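PDB 3IEG: DnaJ homolog subfamily C member 3 from Mus musculus, which acts as a co-chaperone in the unfolded protein response of the endoplasmic reticulum, stimulating the HSC70 ATPase and restraining the kinase GCN2. Local coordinates for residues Ala241-Ile245 against Arg277-Cys281; Tyr250-Thr254 against Cys281-Lys287. All blocks are in the same frame, centred on the assembly; numbering follows the deposited sequence.

Overall arrangement
Both contacts join TPR 7 to TPR 8 in this all-helical TPR fragment, and they share C281 of helix 268-284. In contact 1 that helix runs beside helix 222-246; in contact 2 its C-terminal end meets the start of helix 250-263, which follows 222-246 in the chain. Their centres lie about 7 Å apart, and the seam between them is packing of mostly apolar side chains, with I245 CG2 3.7 Å from A253 CB. Contact 1 is centred about 30 Å from the centre of the chain and contact 2 about 37 Å. Misfolded proteins bind a hydrophobic groove in the first two repeats, so this three-helix junction belongs to a different part of the solenoid.

Contact 1: residues Ala241-Ile245 against Arg277-Cys281; sequences AEELI and RICHC
E242 and R277 form a side-on salt bridge, the carboxylate meeting two nitrogens along one edge of the guanidinium. R277 NE gives its hydrogen to E242 OE1 at 2.7 Å, nearly straight at 169°, and R277 NH2 reaches E242 OE2 at 2.9 Å. Each oxygen offers its syn lone pair, and the two planes are nearly coplanar, so charge and hydrogen-bond direction work together. Glutamate suits this site because its chain, bent at chi2 (-53°), carries the carboxylate across to the neighbouring helix. The hydroxyl of Y257, on helix 250-263, also bonds E242 OE1 and helps fix the carboxylate. A leucine in place of R277 would probably leave that carboxylate without its charged mate and I245 without the guanidinium against which it rests. I245 CG1 meets R277 NH2 obliquely at 3.4 Å, while I245 CD1 comes to the edge of the H280 ring, 3.5 Å from NE2. The other ring nitrogen, ND1, is hydrogen-bonded to D311. Deeper in, I245 CG2 approaches C281 SG at 4.1 Å, where a small, weakly polar thiol fits a buried position. The two helical segments run nearly parallel, their axes 11.6 Å apart at an angle of 22°, as expected for the first helices of successive repeats in a TPR solenoid.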
loop_
_atom_site.group_PDB
_atom_site.type_symbol
_atom_site.label_atom_id
_atom_site.label_comp_id
_atom_site.label_asym_id
_atom_site.label_seq_id
_atom_site.Cartn_x
_atom_site.Cartn_y
_atom_site.Cartn_z
ATOM N N ALA A 241 -13.788 20.359 13.356
ATOM C CA ALA A 241 -13.711 20.129 14.791
ATOM C C ALA A 241 -12.343 20.488 15.349
ATOM O O ALA A 241 -12.248 21.192 16.350
ATOM C CB ALA A 241 -14.042 18.694 15.108
ATOM N N GLU A 242 -11.290 20.009 14.691
ATOM C CA GLU A 242 -9.914 20.302 15.090
ATOM C C GLU A 242 -9.581 21.784 14.946
ATOM O O GLU A 242 -8.799 22.344 15.711
ATOM C CB GLU A 242 -8.931 19.424 14.309
ATOM C CG GLU A 242 -8.966 17.950 14.754
ATOM C CD GLU A 242 -8.778 17.802 16.258
ATOM O OE1 GLU A 242 -9.405 16.915 16.870
ATOM O OE2 GLU A 242 -8.003 18.598 16.832
ATOM N N GLU A 243 -10.205 22.423 13.973
ATOM C CA GLU A 243 -10.080 23.855 13.829
ATOM C C GLU A 243 -10.784 24.578 14.993
ATOM O O GLU A 243 -10.248 25.523 15.576
ATOM C CB GLU A 243 -10.634 24.273 12.483
ATOM C CG GLU A 243 -10.625 25.753 12.253
ATOM C CD GLU A 243 -10.596 26.087 10.790
ATOM O OE1 GLU A 243 -10.964 27.242 10.439
ATOM O OE2 GLU A 243 -10.197 25.183 10.007
ATOM N N LEU A 244 -11.972 24.111 15.345
ATOM C CA LEU A 244 -12.662 24.670 16.486
ATOM C C LEU A 244 -11.871 24.485 17.789
ATOM O O LEU A 244 -11.779 25.438 18.568
ATOM C CB LEU A 244 -14.097 24.142 16.586
ATOM C CG LEU A 244 -14.976 24.505 15.383
ATOM C CD1 LEU A 244 -16.190 23.576 15.277
ATOM C CD2 LEU A 244 -15.392 25.981 15.376
ATOM N N ILE A 245 -11.282 23.304 18.027
ATOM C CA ILE A 245 -10.559 23.121 19.296
ATOM C C ILE A 245 -9.306 24.003 19.332
ATOM O O ILE A 245 -8.872 24.415 20.403
ATOM C CB ILE A 245 -10.254 21.618 19.765
ATOM C CG1 ILE A 245 -8.800 21.238 19.548
ATOM C CG2 ILE A 245 -11.219 20.550 19.230
ATOM C CD1 ILE A 245 -7.987 21.363 20.795
ATOM N N ARG A 277 -11.656 13.203 21.736
ATOM C CA ARG A 277 -11.598 14.646 21.511
ATOM C C ARG A 277 -12.702 15.391 22.285
ATOM O O ARG A 277 -12.489 16.511 22.757
ATOM C CB ARG A 277 -11.628 14.989 20.006
ATOM C CG ARG A 277 -10.459 14.443 19.169
ATOM C CD ARG A 277 -9.094 14.826 19.743
ATOM N NE ARG A 277 -8.651 16.167 19.349
ATOM C CZ ARG A 277 -7.829 16.933 20.066
ATOM N NH1 ARG A 277 -7.373 16.521 21.243
ATOM N NH2 ARG A 277 -7.475 18.127 19.622
ATOM N N ILE A 278 -13.865 14.761 22.441
ATOM C CA ILE A 278 -14.928 15.355 23.238
ATOM C C ILE A 278 -14.493 15.404 24.705
ATOM O O ILE A 278 -14.684 16.418 25.384
ATOM C CB ILE A 278 -16.290 14.646 23.035
ATOM C CG1 ILE A 278 -16.888 15.059 21.677
ATOM C CG2 ILE A 278 -17.266 14.980 24.186
ATOM C CD1 ILE A 278 -18.034 14.181 21.176
ATOM N N CYS A 279 -13.876 14.322 25.168
ATOM C CA CYS A 279 -13.245 14.285 26.481
ATOM C C CYS A 279 -12.297 15.472 26.668
ATOM O O CYS A 279 -12.297 16.118 27.717
ATOM C CB CYS A 279 -12.532 12.947 26.664
ATOM S SG CYS A 279 -11.141 12.953 27.794
ATOM N N HIS A 280 -11.519 15.770 25.627
ATOM C CA HIS A 280 -10.629 16.929 25.600
ATOM C C HIS A 280 -11.416 18.233 25.685
ATOM O O HIS A 280 -11.058 19.117 26.453
ATOM C CB HIS A 280 -9.763 16.898 24.336
ATOM C CG HIS A 280 -8.709 17.961 24.291
ATOM N ND1 HIS A 280 -7.615 17.964 25.131
ATOM C CD2 HIS A 280 -8.571 19.049 23.493
ATOM C CE1 HIS A 280 -6.853 19.008 24.857
ATOM N NE2 HIS A 280 -7.410 19.684 23.867
ATOM N N CYS A 281 -12.493 18.340 24.909
ATOM C CA CYS A 281 -13.327 19.543 24.896
ATOM C C CYS A 281 -13.888 19.924 26.254
ATOM O O CYS A 281 -13.687 21.043 26.710
ATOM C CB CYS A 281 -14.458 19.420 23.888
ATOM S SG CYS A 281 -13.906 19.818 22.253
#

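Contact 2: residues Tyr250-Thr254 against Cys281-Lys287; sequences YTDAT and CFSKDEK
Y250 lays a face of its ring over the end of helix 268-284 and turns its edge to the thiol of C281, the sulfur lying in the ring plane 5.3 Å from its centroid. Over the face sits K284 CB, a CH-pi contact 3.7 Å from the centroid, with D285 N above the same ring. Lysine suits this exposed place, since its aliphatic base covers the aromatic while its bent chain carries NZ away to a salt bridge with E314. C281 SG also packs on A253 CB at 3.5 Å; alanine's small side chain lets the helices come close. Here the second helix of TPR 7 abuts the first of TPR 8, whose end is a Schellman motif: K287 N bonds F282 O, E286 N weakly bonds S283 O, and E286 takes positive phi. Just beyond the helix, D285 OD2 pairs with K287 NZ at 3.2 Å and touches T251 CG2. The threonine T254 serves both polar and apolar neighbours. With OG1 beside its own backbone N (chi1 -63°), it hydrogen-bonds Y250 O at 2.9 Å, from the opposite face of that carbonyl to T254 N. T254 OG1 also lies over a face of the F282 ring, and T254 CG2 approaches F282 CE2 at 4.1 Å.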
loop_
_atom_site.group_PDB
_atom_site.type_symbol
_atom_site.label_atom_id
_atom_site.label_comp_id
_atom_site.label_asym_id
_atom_site.label_seq_id
_atom_site.Cartn_x
_atom_site.Cartn_y
_atom_site.Cartn_z
ATOM N N TYR A 250 -14.818 25.144 22.399
ATOM C CA TYR A 250 -15.024 23.757 22.825
ATOM C C TYR A 250 -16.437 23.206 22.674
ATOM O O TYR A 250 -16.624 22.037 22.308
ATOM C CB TYR A 250 -14.498 23.562 24.248
ATOM C CG TYR A 250 -13.034 23.867 24.316
ATOM C CD1 TYR A 250 -12.573 25.036 24.915
ATOM C CD2 TYR A 250 -12.107 23.017 23.714
ATOM C CE1 TYR A 250 -11.211 25.330 24.946
ATOM C CE2 TYR A 250 -10.756 23.298 23.741
ATOM C CZ TYR A 250 -10.316 24.451 24.359
ATOM O OH TYR A 250 -8.976 24.714 24.377
ATOM N N THR A 251 -17.435 24.042 22.931
ATOM C CA THR A 251 -18.801 23.558 22.824
ATOM C C THR A 251 -19.216 23.368 21.361
ATOM O O THR A 251 -19.974 22.453 21.057
ATOM C CB THR A 251 -19.854 24.375 23.675
ATOM O OG1 THR A 251 -20.724 25.107 22.816
ATOM C CG2 THR A 251 -19.197 25.311 24.671
ATOM N N ASP A 252 -18.697 24.199 20.463
ATOM C CA ASP A 252 -18.935 23.989 19.033
ATOM C C ASP A 252 -18.177 22.781 18.487
ATOM O O ASP A 252 -18.682 22.066 17.621
ATOM C CB ASP A 252 -18.623 25.238 18.208
ATOM C CG ASP A 252 -19.643 26.354 18.415
ATOM O OD1 ASP A 252 -20.827 26.064 18.703
ATOM O OD2 ASP A 252 -19.258 27.531 18.279
ATOM N N ALA A 253 -16.978 22.548 19.009
ATOM C CA ALA A 253 -16.218 21.329 18.693
ATOM C C ALA A 253 -16.936 20.063 19.158
ATOM O O ALA A 253 -16.989 19.070 18.438
ATOM C CB ALA A 253 -14.811 21.392 19.284
ATOM N N THR A 254 -17.487 20.099 20.362
ATOM C CA THR A 254 -18.256 18.975 20.868
ATOM C C THR A 254 -19.376 18.666 19.882
ATOM O O THR A 254 -19.435 17.573 19.307
ATOM C CB THR A 254 -18.793 19.290 22.247
ATOM O OG1 THR A 254 -17.676 19.476 23.114
ATOM C CG2 THR A 254 -19.641 18.159 22.773
ATOM N N CYS A 281 -12.493 18.340 24.909
ATOM C CA CYS A 281 -13.327 19.543 24.896
ATOM C C CYS A 281 -13.888 19.924 26.254
ATOM O O CYS A 281 -13.687 21.043 26.710
ATOM C CB CYS A 281 -14.458 19.420 23.888
ATOM S SG CYS A 281 -13.906 19.818 22.253
ATOM N N PHE A 282 -14.571 18.991 26.905
ATOM C CA PHE A 282 -15.115 19.251 28.233
ATOM C C PHE A 282 -14.026 19.617 29.258
ATOM O O PHE A 282 -14.186 20.565 30.016
ATOM C CB PHE A 282 -16.001 18.092 28.701
ATOM C CG PHE A 282 -17.387 18.101 28.089
ATOM C CD1 PHE A 282 -18.303 19.117 28.403
ATOM C CD2 PHE A 282 -17.789 17.096 27.220
ATOM C CE1 PHE A 282 -19.604 19.126 27.843
ATOM C CE2 PHE A 282 -19.085 17.096 26.658
ATOM C CZ PHE A 282 -19.988 18.111 26.968
ATOM N N SER A 283 -12.910 18.896 29.242
ATOM C CA SER A 283 -11.777 19.206 30.115
ATOM C C SER A 283 -11.299 20.655 29.981
ATOM O O SER A 283 -11.223 21.379 30.966
ATOM C CB SER A 283 -10.622 18.234 29.855
ATOM O OG SER A 283 -9.567 18.418 30.789
ATOM N N LYS A 284 -10.985 21.065 28.755
ATOM C CA LYS A 284 -10.446 22.398 28.481
ATOM C C LYS A 284 -11.477 23.523 28.640
ATOM O O LYS A 284 -11.114 24.677 28.875
ATOM C CB LYS A 284 -9.829 22.448 27.078
ATOM C CG LYS A 284 -8.533 21.676 26.907
ATOM C CD LYS A 284 -7.358 22.301 27.680
ATOM C CE LYS A 284 -6.046 21.561 27.367
ATOM N NZ LYS A 284 -5.095 21.492 28.526
ATOM N N ASP A 285 -12.753 23.186 28.503
ATOM C CA ASP A 285 -13.836 24.142 28.715
ATOM C C ASP A 285 -14.147 24.234 30.212
ATOM O O ASP A 285 -15.159 24.807 30.618
ATOM C CB ASP A 285 -15.081 23.701 27.937
ATOM C CG ASP A 285 -16.024 24.851 27.625
ATOM O OD1 ASP A 285 -15.556 26.011 27.521
ATOM O OD2 ASP A 285 -17.242 24.587 27.471
ATOM N N GLU A 286 -13.249 23.669 31.020
ATOM C CA GLU A 286 -13.415 23.552 32.465
ATOM C C GLU A 286 -14.836 23.169 32.878
ATOM O O GLU A 286 -15.497 23.902 33.615
ATOM C CB GLU A 286 -12.954 24.825 33.166
ATOM C CG GLU A 286 -11.453 25.034 33.097
ATOM C CD GLU A 286 -11.008 26.357 33.709
ATOM O OE1 GLU A 286 -11.853 27.270 33.873
ATOM O OE2 GLU A 286 -9.800 26.482 34.009
ATOM N N LYS A 287 -15.292 22.019 32.382
ATOM C CA LYS A 287 -16.576 21.442 32.773
ATOM C C LYS A 287 -16.370 20.024 33.330
ATOM O O LYS A 287 -16.680 19.032 32.676
ATOM C CB LYS A 287 -17.569 21.507 31.607
ATOM C CG LYS A 287 -18.079 22.927 31.388
ATOM C CD LYS A 287 -18.967 23.094 30.165
ATOM C CE LYS A 287 -19.629 24.486 30.192
ATOM N NZ LYS A 287 -20.120 24.954 28.860
#